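Local coordinates for protein EvdO1 (PDB 4XBZ) that probably catalyses oxidative cyclization in orthosomycin antibiotic biosynthesis, as a metal-dependent oxygenase of the phytanoyl-CoA dioxygenase family, at residues R116-P125 / C288-F298; L270-K281 / R325-R333. All blocks are in the same frame, centred on the assembly; numbering follows the deposited sequence.

Contact 1. Residues R116-P125 / C288-F298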
loop_
_atom_site.group_PDB
_atom_site.type_symbol
_atom_site.label_atom_id
_atom_site.label_comp_id
_atom_site.label_asym_id
_atom_site.label_seq_id
_atom_site.Cartn_x
_atom_site.Cartn_y
_atom_site.Cartn_z
ATOM N N ARG A 116 -18.838 21.208 10.604
ATOM C CA ARG A 116 -17.990 21.755 9.557
ATOM C C ARG A 116 -16.478 21.642 9.844
ATOM O O ARG A 116 -15.693 21.371 8.924
ATOM C CB ARG A 116 -18.381 23.220 9.292
ATOM C CG ARG A 116 -17.741 23.821 8.037
ATOM C CD ARG A 116 -18.174 25.265 7.760
ATOM N NE ARG A 116 -17.237 25.912 6.845
ATOM C CZ ARG A 116 -17.331 25.861 5.521
ATOM N NH1 ARG A 116 -18.335 25.204 4.964
ATOM N NH2 ARG A 116 -16.425 26.466 4.754
ATOM N N PRO A 117 -16.050 21.844 11.111
ATOM C CA PRO A 117 -14.605 21.678 11.305
ATOM C C PRO A 117 -14.119 20.249 11.056
ATOM O O PRO A 117 -12.952 20.046 10.707
ATOM C CB PRO A 117 -14.402 22.067 12.771
ATOM C CG PRO A 117 -15.532 22.984 13.065
ATOM C CD PRO A 117 -16.696 22.416 12.309
ATOM N N ILE A 118 -15.002 19.274 11.234
ATOM C CA ILE A 118 -14.627 17.878 11.045
ATOM C C ILE A 118 -14.635 17.471 9.545
ATOM O O ILE A 118 -13.772 16.702 9.099
ATOM C CB ILE A 118 -15.544 16.968 11.886
ATOM C CG1 ILE A 118 -15.348 17.289 13.381
ATOM C CG2 ILE A 118 -15.257 15.507 11.616
ATOM C CD1 ILE A 118 -16.127 16.377 14.318
ATOM N N ALA A 119 -15.570 18.021 8.769
ATOM C CA ALA A 119 -15.554 17.844 7.318
ATOM C C ALA A 119 -14.247 18.361 6.709
ATOM O O ALA A 119 -13.621 17.697 5.884
ATOM C CB ALA A 119 -16.746 18.543 6.682
ATOM N N MET A 120 -13.823 19.545 7.134
ATOM C CA MET A 120 -12.555 20.103 6.679
ATOM C C MET A 120 -11.367 19.247 7.141
ATOM O O MET A 120 -10.363 19.110 6.427
ATOM C CB MET A 120 -12.407 21.550 7.168
ATOM C CG MET A 120 -13.480 22.509 6.595
ATOM S SD MET A 120 -13.057 24.276 6.622
ATOM C CE MET A 120 -12.902 24.578 8.388
ATOM N N LEU A 121 -11.484 18.673 8.337
ATOM C CA LEU A 121 -10.482 17.731 8.830
ATOM C C LEU A 121 -10.408 16.547 7.865
ATOM O O LEU A 121 -9.332 16.010 7.601
ATOM C CB LEU A 121 -10.816 17.259 10.254
ATOM C CG LEU A 121 -9.929 16.163 10.883
ATOM C CD1 LEU A 121 -8.465 16.593 10.959
ATOM C CD2 LEU A 121 -10.447 15.770 12.271
ATOM N N ALA A 122 -11.557 16.172 7.309
ATOM C CA ALA A 122 -11.625 15.038 6.408
ATOM C C ALA A 122 -10.963 15.339 5.067
ATOM O O ALA A 122 -10.755 14.434 4.272
ATOM C CB ALA A 122 -13.084 14.593 6.210
ATOM N N GLY A 123 -10.613 16.599 4.824
ATOM C CA GLY A 123 -9.856 16.966 3.634
ATOM C C GLY A 123 -8.418 17.365 3.914
ATOM O O GLY A 123 -7.736 17.908 3.048
ATOM N N HIS A 124 -7.965 17.109 5.141
ATOM C CA HIS A 124 -6.613 17.463 5.589
ATOM C C HIS A 124 -5.548 16.816 4.707
ATOM O O HIS A 124 -5.427 15.589 4.680
ATOM C CB HIS A 124 -6.424 17.044 7.052
ATOM C CG HIS A 124 -5.186 17.590 7.702
ATOM N ND1 HIS A 124 -3.924 17.428 7.168
ATOM C CD2 HIS A 124 -5.018 18.267 8.864
ATOM C CE1 HIS A 124 -3.033 17.990 7.967
ATOM N NE2 HIS A 124 -3.670 18.505 9.004
ATOM N N PRO A 125 -4.749 17.649 4.013
ATOM C CA PRO A 125 -3.820 17.228 2.957
ATOM C C PRO A 125 -2.665 16.347 3.450
ATOM O O PRO A 125 -2.194 15.524 2.664
ATOM C CB PRO A 125 -3.295 18.559 2.409
ATOM C CG PRO A 125 -3.407 19.507 3.569
ATOM C CD PRO A 125 -4.633 19.089 4.311
ATOM N N CYS A 288 -14.978 17.988 0.726
ATOM C CA CYS A 288 -14.249 18.344 1.942
ATOM C C CYS A 288 -12.927 19.024 1.612
ATOM O O CYS A 288 -12.506 19.958 2.305
ATOM C CB CYS A 288 -13.997 17.116 2.823
ATOM S SG CYS A 288 -15.485 16.330 3.497
ATOM N N ILE A 289 -12.276 18.558 0.551
ATOM C CA ILE A 289 -10.998 19.128 0.168
ATOM C C ILE A 289 -11.213 20.578 -0.227
ATOM O O ILE A 289 -10.428 21.450 0.146
ATOM C CB ILE A 289 -10.324 18.346 -0.984
ATOM C CG1 ILE A 289 -9.834 16.985 -0.488
ATOM C CG2 ILE A 289 -9.135 19.123 -1.529
ATOM C CD1 ILE A 289 -9.305 16.078 -1.566
ATOM N N GLN A 290 -12.297 20.836 -0.948
ATOM C CA GLN A 290 -12.569 22.176 -1.456
ATOM C C GLN A 290 -12.886 23.190 -0.349
ATOM O O GLN A 290 -12.323 24.283 -0.334
ATOM C CB GLN A 290 -13.717 22.141 -2.467
ATOM C CG GLN A 290 -13.654 23.265 -3.490
ATOM C CD GLN A 290 -14.685 23.105 -4.592
ATOM O OE1 GLN A 290 -15.892 23.198 -4.349
ATOM N NE2 GLN A 290 -14.216 22.838 -5.809
ATOM N N MET A 291 -13.777 22.852 0.580
ATOM C CA MET A 291 -14.065 23.814 1.634
ATOM C C MET A 291 -12.854 24.017 2.557
ATOM O O MET A 291 -12.723 25.073 3.175
ATOM C CB MET A 291 -15.302 23.418 2.441
ATOM C CG MET A 291 -15.481 21.943 2.723
ATOM S SD MET A 291 -17.107 21.628 3.463
ATOM C CE MET A 291 -16.848 22.309 5.090
ATOM N N ARG A 292 -11.951 23.041 2.634
ATOM C CA ARG A 292 -10.756 23.256 3.437
ATOM C C ARG A 292 -9.840 24.252 2.712
ATOM O O ARG A 292 -9.121 25.036 3.343
ATOM C CB ARG A 292 -10.029 21.941 3.734
ATOM C CG ARG A 292 -8.774 22.145 4.561
ATOM C CD ARG A 292 -8.014 20.876 4.880
ATOM N NE ARG A 292 -6.942 21.166 5.827
ATOM C CZ ARG A 292 -7.014 20.916 7.133
ATOM N NH1 ARG A 292 -8.092 20.325 7.644
ATOM N NH2 ARG A 292 -6.001 21.230 7.925
ATOM N N ALA A 293 -9.910 24.238 1.382
ATOM C CA ALA A 293 -9.132 25.139 0.539
ATOM C C ALA A 293 -9.613 26.590 0.634
ATOM O O ALA A 293 -8.806 27.513 0.800
ATOM C CB ALA A 293 -9.175 24.661 -0.909
ATOM N N ASN A 294 -10.926 26.779 0.539
ATOM C CA ASN A 294 -11.556 28.096 0.657
ATOM C C ASN A 294 -11.709 28.581 2.102
ATOM O O ASN A 294 -12.453 29.524 2.377
ATOM C CB ASN A 294 -12.931 28.074 -0.013
ATOM C CG ASN A 294 -12.870 27.615 -1.456
ATOM O OD1 ASN A 294 -11.882 27.850 -2.155
ATOM N ND2 ASN A 294 -13.926 26.950 -1.910
ATOM N N GLU A 295 -11.017 27.922 3.025
ATOM C CA GLU A 295 -10.989 28.354 4.415
ATOM C C GLU A 295 -9.722 29.153 4.681
ATOM O O GLU A 295 -8.614 28.617 4.577
ATOM C CB GLU A 295 -11.057 27.157 5.358
ATOM C CG GLU A 295 -11.055 27.533 6.829
ATOM C CD GLU A 295 -12.364 28.171 7.276
ATOM O OE1 GLU A 295 -13.370 28.080 6.532
ATOM O OE2 GLU A 295 -12.383 28.753 8.380
ATOM N N PRO A 296 -9.884 30.440 5.025
ATOM C CA PRO A 296 -8.784 31.389 5.250
ATOM C C PRO A 296 -7.683 30.815 6.127
ATOM O O PRO A 296 -6.498 31.025 5.849
ATOM C CB PRO A 296 -9.472 32.576 5.944
ATOM C CG PRO A 296 -10.874 32.085 6.298
ATOM C CD PRO A 296 -11.198 31.055 5.274
ATOM N N GLN A 297 -8.081 30.080 7.163
ATOM C CA GLN A 297 -7.145 29.445 8.083
ATOM C C GLN A 297 -6.169 28.457 7.405
ATOM O O GLN A 297 -5.101 28.172 7.945
ATOM C CB GLN A 297 -7.929 28.717 9.181
ATOM C CG GLN A 297 -7.065 28.194 10.323
ATOM C CD GLN A 297 -7.804 27.248 11.262
ATOM O OE1 GLN A 297 -7.178 26.452 11.967
ATOM N NE2 GLN A 297 -9.134 27.332 11.280
ATOM N N PHE A 298 -6.533 27.929 6.234
ATOM C CA PHE A 298 -5.717 26.892 5.594
ATOM C C PHE A 298 -5.141 27.280 4.231
ATOM O O PHE A 298 -4.715 26.407 3.478
ATOM C CB PHE A 298 -6.526 25.605 5.415
ATOM C CG PHE A 298 -7.102 25.057 6.684
ATOM C CD1 PHE A 298 -6.283 24.757 7.763
ATOM C CD2 PHE A 298 -8.460 24.807 6.782
ATOM C CE1 PHE A 298 -6.820 24.237 8.927
ATOM C CE2 PHE A 298 -9.001 24.288 7.932
ATOM C CZ PHE A 298 -8.188 24.002 9.005
#

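Contact 2. Residues L270-K281 / R325-R333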
loop_
_atom_site.group_PDB
_atom_site.type_symbol
_atom_site.label_atom_id
_atom_site.label_comp_id
_atom_site.label_asym_id
_atom_site.label_seq_id
_atom_site.Cartn_x
_atom_site.Cartn_y
_atom_site.Cartn_z
ATOM N N LEU A 270 -15.339 -6.240 -4.288
ATOM C CA LEU A 270 -15.569 -7.097 -3.133
ATOM C C LEU A 270 -16.599 -6.523 -2.162
ATOM O O LEU A 270 -16.977 -7.194 -1.213
ATOM C CB LEU A 270 -14.251 -7.362 -2.394
ATOM C CG LEU A 270 -13.086 -7.927 -3.222
ATOM C CD1 LEU A 270 -11.881 -8.156 -2.337
ATOM C CD2 LEU A 270 -13.452 -9.216 -3.978
ATOM N N GLY A 271 -17.060 -5.300 -2.414
ATOM C CA GLY A 271 -17.923 -4.595 -1.474
ATOM C C GLY A 271 -17.124 -4.004 -0.317
ATOM O O GLY A 271 -15.928 -3.734 -0.481
ATOM N N PRO A 272 -17.749 -3.826 0.867
ATOM C CA PRO A 272 -19.114 -4.192 1.263
ATOM C C PRO A 272 -20.213 -3.269 0.764
ATOM O O PRO A 272 -21.380 -3.609 0.919
ATOM C CB PRO A 272 -19.057 -4.131 2.797
ATOM C CG PRO A 272 -17.984 -3.167 3.092
ATOM C CD PRO A 272 -16.960 -3.355 2.027
ATOM N N HIS A 273 -19.865 -2.119 0.211
ATOM C CA HIS A 273 -20.890 -1.182 -0.216
ATOM C C HIS A 273 -21.334 -1.433 -1.647
ATOM O O HIS A 273 -20.631 -2.078 -2.422
ATOM C CB HIS A 273 -20.400 0.258 -0.095
ATOM C CG HIS A 273 -20.037 0.655 1.298
ATOM N ND1 HIS A 273 -18.748 0.576 1.781
ATOM C CD2 HIS A 273 -20.795 1.137 2.313
ATOM C CE1 HIS A 273 -18.727 0.994 3.034
ATOM N NE2 HIS A 273 -19.957 1.330 3.382
ATOM N N SER A 274 -22.501 -0.893 -1.991
ATOM C CA SER A 274 -23.008 -0.947 -3.352
ATOM C C SER A 274 -22.089 -0.144 -4.270
ATOM O O SER A 274 -21.310 0.672 -3.798
ATOM C CB SER A 274 -24.445 -0.427 -3.396
ATOM O OG SER A 274 -24.500 0.939 -3.040
ATOM N N ALA A 275 -22.160 -0.389 -5.575
ATOM C CA ALA A 275 -21.225 0.234 -6.513
ATOM C C ALA A 275 -21.396 1.748 -6.554
ATOM O O ALA A 275 -20.443 2.483 -6.815
ATOM C CB ALA A 275 -21.397 -0.356 -7.916
ATOM N N GLU A 276 -22.621 2.186 -6.285
ATOM C CA GLU A 276 -23.000 3.601 -6.227
ATOM C C GLU A 276 -22.296 4.377 -5.100
ATOM O O GLU A 276 -21.970 5.559 -5.248
ATOM C CB GLU A 276 -24.527 3.701 -6.056
ATOM C CG GLU A 276 -25.107 5.108 -5.995
ATOM C CD GLU A 276 -26.589 5.112 -5.606
ATOM O OE1 GLU A 276 -27.035 4.177 -4.902
ATOM O OE2 GLU A 276 -27.309 6.044 -6.014
ATOM N N TYR A 277 -22.074 3.704 -3.975
ATOM C CA TYR A 277 -21.419 4.314 -2.818
ATOM C C TYR A 277 -20.105 4.996 -3.193
ATOM O O TYR A 277 -19.842 6.103 -2.737
ATOM C CB TYR A 277 -21.184 3.254 -1.739
ATOM C CG TYR A 277 -20.582 3.746 -0.426
ATOM C CD1 TYR A 277 -21.359 4.456 0.505
ATOM C CD2 TYR A 277 -19.256 3.453 -0.089
ATOM C CE1 TYR A 277 -20.829 4.876 1.703
ATOM C CE2 TYR A 277 -18.713 3.866 1.125
ATOM C CZ TYR A 277 -19.506 4.574 2.015
ATOM O OH TYR A 277 -18.974 4.996 3.206
ATOM N N ILE A 278 -19.315 4.350 -4.054
ATOM C CA ILE A 278 -17.991 4.843 -4.422
ATOM C C ILE A 278 -18.023 6.275 -4.968
ATOM O O ILE A 278 -17.296 7.147 -4.493
ATOM C CB ILE A 278 -17.326 3.913 -5.476
ATOM C CG1 ILE A 278 -17.219 2.479 -4.943
ATOM C CG2 ILE A 278 -15.964 4.461 -5.909
ATOM C CD1 ILE A 278 -16.533 1.525 -5.872
ATOM N N GLY A 279 -18.870 6.516 -5.965
ATOM C CA GLY A 279 -18.971 7.841 -6.547
ATOM C C GLY A 279 -19.403 8.898 -5.545
ATOM O O GLY A 279 -18.907 10.025 -5.575
ATOM N N LEU A 280 -20.322 8.534 -4.648
ATOM C CA LEU A 280 -20.849 9.483 -3.674
ATOM C C LEU A 280 -19.770 9.880 -2.660
ATOM O O LEU A 280 -19.622 11.066 -2.325
ATOM C CB LEU A 280 -22.084 8.900 -2.971
ATOM C CG LEU A 280 -23.214 8.560 -3.957
ATOM C CD1 LEU A 280 -24.334 7.732 -3.323
ATOM C CD2 LEU A 280 -23.766 9.821 -4.593
ATOM N N LYS A 281 -18.996 8.904 -2.186
ATOM C CA LYS A 281 -17.953 9.217 -1.221
ATOM C C LYS A 281 -16.806 9.983 -1.867
ATOM O O LYS A 281 -16.169 10.809 -1.211
ATOM C CB LYS A 281 -17.445 7.950 -0.530
ATOM C CG LYS A 281 -18.524 7.228 0.250
ATOM C CD LYS A 281 -19.408 8.207 1.063
ATOM C CE LYS A 281 -18.617 8.975 2.149
ATOM N NZ LYS A 281 -18.418 8.195 3.418
ATOM N N ARG A 325 -23.589 12.771 4.381
ATOM C CA ARG A 325 -23.943 11.564 5.112
ATOM C C ARG A 325 -24.636 10.546 4.230
ATOM O O ARG A 325 -25.694 10.809 3.664
ATOM C CB ARG A 325 -24.823 11.906 6.304
ATOM C CG ARG A 325 -25.529 10.717 6.930
ATOM C CD ARG A 325 -26.646 11.202 7.867
ATOM N NE ARG A 325 -27.200 10.129 8.686
ATOM C CZ ARG A 325 -28.147 9.298 8.269
ATOM N NH1 ARG A 325 -28.630 9.412 7.036
ATOM N NH2 ARG A 325 -28.605 8.348 9.075
ATOM N N PHE A 326 -24.020 9.373 4.137
ATOM C CA PHE A 326 -24.530 8.284 3.326
ATOM C C PHE A 326 -24.575 7.021 4.128
ATOM O O PHE A 326 -23.564 6.342 4.291
ATOM C CB PHE A 326 -23.667 8.112 2.095
ATOM C CG PHE A 326 -23.772 9.259 1.174
ATOM C CD1 PHE A 326 -24.774 9.289 0.202
ATOM C CD2 PHE A 326 -22.927 10.345 1.316
ATOM C CE1 PHE A 326 -24.895 10.367 -0.641
ATOM C CE2 PHE A 326 -23.051 11.433 0.485
ATOM C CZ PHE A 326 -24.036 11.444 -0.505
ATOM N N ALA A 327 -25.760 6.712 4.622
ATOM C CA ALA A 327 -25.923 5.660 5.604
ATOM C C ALA A 327 -25.614 4.319 4.986
ATOM O O ALA A 327 -26.227 3.927 3.999
ATOM C CB ALA A 327 -27.329 5.674 6.185
ATOM N N HIS A 328 -24.657 3.631 5.606
ATOM C CA HIS A 328 -24.132 2.348 5.145
ATOM C C HIS A 328 -25.212 1.328 4.767
ATOM O O HIS A 328 -25.077 0.617 3.770
ATOM C CB HIS A 328 -23.207 1.758 6.227
ATOM C CG HIS A 328 -22.022 2.624 6.545
ATOM N ND1 HIS A 328 -20.974 2.807 5.663
ATOM C CD2 HIS A 328 -21.731 3.375 7.636
ATOM C CE1 HIS A 328 -20.090 3.631 6.199
ATOM N NE2 HIS A 328 -20.524 3.991 7.395
ATOM N N GLU A 329 -26.291 1.269 5.538
ATOM C CA GLU A 329 -27.295 0.231 5.312
ATOM C C GLU A 329 -28.092 0.522 4.046
ATOM O O GLU A 329 -28.686 -0.381 3.465
ATOM C CB GLU A 329 -28.232 0.089 6.521
ATOM C CG GLU A 329 -29.035 1.322 6.847
ATOM C CD GLU A 329 -28.328 2.267 7.813
ATOM O OE1 GLU A 329 -27.089 2.152 7.999
ATOM O OE2 GLU A 329 -29.027 3.126 8.401
ATOM N N GLU A 330 -28.063 1.775 3.600
ATOM C CA GLU A 330 -28.746 2.165 2.370
ATOM C C GLU A 330 -27.876 1.980 1.120
ATOM O O GLU A 330 -28.368 2.097 -0.005
ATOM C CB GLU A 330 -29.200 3.624 2.444
ATOM C CG GLU A 330 -30.108 3.958 3.605
ATOM C CD GLU A 330 -30.455 5.430 3.643
ATOM O OE1 GLU A 330 -30.432 6.081 2.578
ATOM O OE2 GLU A 330 -30.753 5.937 4.738
ATOM N N TYR A 331 -26.588 1.726 1.322
ATOM C CA TYR A 331 -25.663 1.489 0.217
ATOM C C TYR A 331 -24.854 0.234 0.465
ATOM O O TYR A 331 -23.636 0.231 0.329
ATOM C CB TYR A 331 -24.739 2.682 0.026
ATOM C CG TYR A 331 -25.488 3.967 -0.194
ATOM C CD1 TYR A 331 -26.007 4.283 -1.443
ATOM C CD2 TYR A 331 -25.685 4.868 0.854
ATOM C CE1 TYR A 331 -26.708 5.466 -1.653
ATOM C CE2 TYR A 331 -26.366 6.054 0.657
ATOM C CZ TYR A 331 -26.884 6.347 -0.599
ATOM O OH TYR A 331 -27.572 7.527 -0.801
ATOM N N TRP A 332 -25.545 -0.823 0.871
ATOM C CA TRP A 332 -24.917 -2.100 1.202
ATOM C C TRP A 332 -25.114 -3.022 0.003
ATOM O O TRP A 332 -26.052 -2.819 -0.764
ATOM C CB TRP A 332 -25.549 -2.683 2.470
ATOM C CG TRP A 332 -24.668 -3.543 3.326
ATOM C CD1 TRP A 332 -24.896 -4.844 3.696
ATOM C CD2 TRP A 332 -23.441 -3.159 3.956
ATOM N NE1 TRP A 332 -23.878 -5.291 4.500
ATOM C CE2 TRP A 332 -22.971 -4.278 4.674
ATOM C CE3 TRP A 332 -22.683 -1.980 3.973
ATOM C CZ2 TRP A 332 -21.788 -4.248 5.412
ATOM C CZ3 TRP A 332 -21.497 -1.959 4.694
ATOM C CH2 TRP A 332 -21.068 -3.083 5.407
ATOM N N ARG A 333 -24.247 -4.016 -0.176
ATOM C CA ARG A 333 -24.413 -4.928 -1.312
ATOM C C ARG A 333 -24.511 -6.382 -0.861
ATOM O O ARG A 333 -24.276 -6.695 0.307
ATOM C CB ARG A 333 -23.270 -4.770 -2.308
ATOM C CG ARG A 333 -22.231 -5.877 -2.242
ATOM C CD ARG A 333 -21.459 -6.004 -3.563
ATOM N NE ARG A 333 -20.899 -4.718 -3.971
ATOM C CZ ARG A 333 -19.976 -4.558 -4.913
ATOM N NH1 ARG A 333 -19.492 -5.615 -5.561
ATOM N NH2 ARG A 333 -19.541 -3.335 -5.198
HETATM O O HOH W 1 -20.738 6.389 4.820
HETATM O O HOH W 2 -21.264 9.374 4.749
#

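Contact 1. Residues R116-P125 / C288-F298
Met-120 and Met-291 meet at the apolar centre, their side chains crossing at about a right angle. CE of Met-291 lies 3.7 Å from CG of Met-120 and also touches Ala-119 CB. The Met-120 chain bends at chi3 (-63°), resting CE against the ring edge of Phe-298, 3.9 Å from CE2. Cys-288 SG packs against CB of Ala-119 and Ala-122. At Gly-123 the backbones come close, with its CA 4.2 Å from CA of Ile-289; a CB there would clash with Cys-288 O. Helix 116-121 crosses segment 288-293, the C-terminal end of the long helix 275-293, at -108°. Through 116-125 the long helix is joined to strand 256-263 of the double-stranded beta-helix. The extended Arg-292 chain runs along the turn 121-124. Its NH1 donates to Met-120 O (2.8 Å, 159°) from above the carbonyl plane, and Gly-123 N reaches the same oxygen from the opposite face. His-124 CA and Phe-298 CZ cover the guanidinium faces. Glu-68 and Glu-301 form salt bridges with NH2 and NE, which probably offset the charge of this buried group. At the outer edge Met-291 CE sits over the Arg-116 guanidinium, whose NH2 makes a long salt bridge (3.9 Å) to Glu-295 OE1.

Contact 2. Residues L270-K281 / R325-R333
A single beta bridge, His-273 with Trp-332, ties the C-terminal tail to the loop leading into helix 275-293. Ser-274 N donates to Tyr-331 O at 2.8 Å, and Arg-333 N donates to Pro-272 O. His-273, His-328 and Trp-332 form an aromatic cluster beside the bridge. His-273 NE2 and His-328 ND1 share a hydrogen bond of 2.9 Å and 161°; the rings meet edge by edge, planes 40° apart. His-328 stacks on Trp-143 of strand 139-147, setting the cluster against the main sheet. Trp-332 turns its edge to one face of His-273 in a T-shaped pair; the Tyr-277 ring covers the other. Glu-267 holds His-273 ND1, which fixes the ring's rotation. An alanine in place of His-273 is likely to leave His-328 ND1 without this partner and open a gap between Trp-332 and Tyr-277. Pro-272, after a cis peptide bond, sets CB over the six-membered ring of Trp-332. Leu-280 CB sits over the face of Phe-326, and Leu-280 CD1 touches Tyr-331 CE1 at 3.7 Å. One water joins Tyr-277 OH to Phe-326 O. The Arg-333 chain bends at chi3 (53°), which turns NE (3.1 Å) and NH2 (3.2 Å) side-on onto His-273 O; Trp-268 O also accepts from NH2.

Both contacts use helix 275-293, one near each end. Contact 2 takes its N-terminal part and contact 1 its C-terminal part. Their centres are 23 Å apart, and their nearest atoms stay about 7 Å apart, so they do not touch. Along the chain the segments alternate: 116-125, 270-281, 288-298, then 325-333. Contact 1 sets the helix against 116-125, whose Leu-121 and Ala-122 pack on strand 256-263. Contact 2 brings the C-terminal tail back to the same helix, beside Trp-143 of strand 139-147. The nickel ion is held by His-160, Asp-162 and His-244, and neither contact supplies a metal ligand.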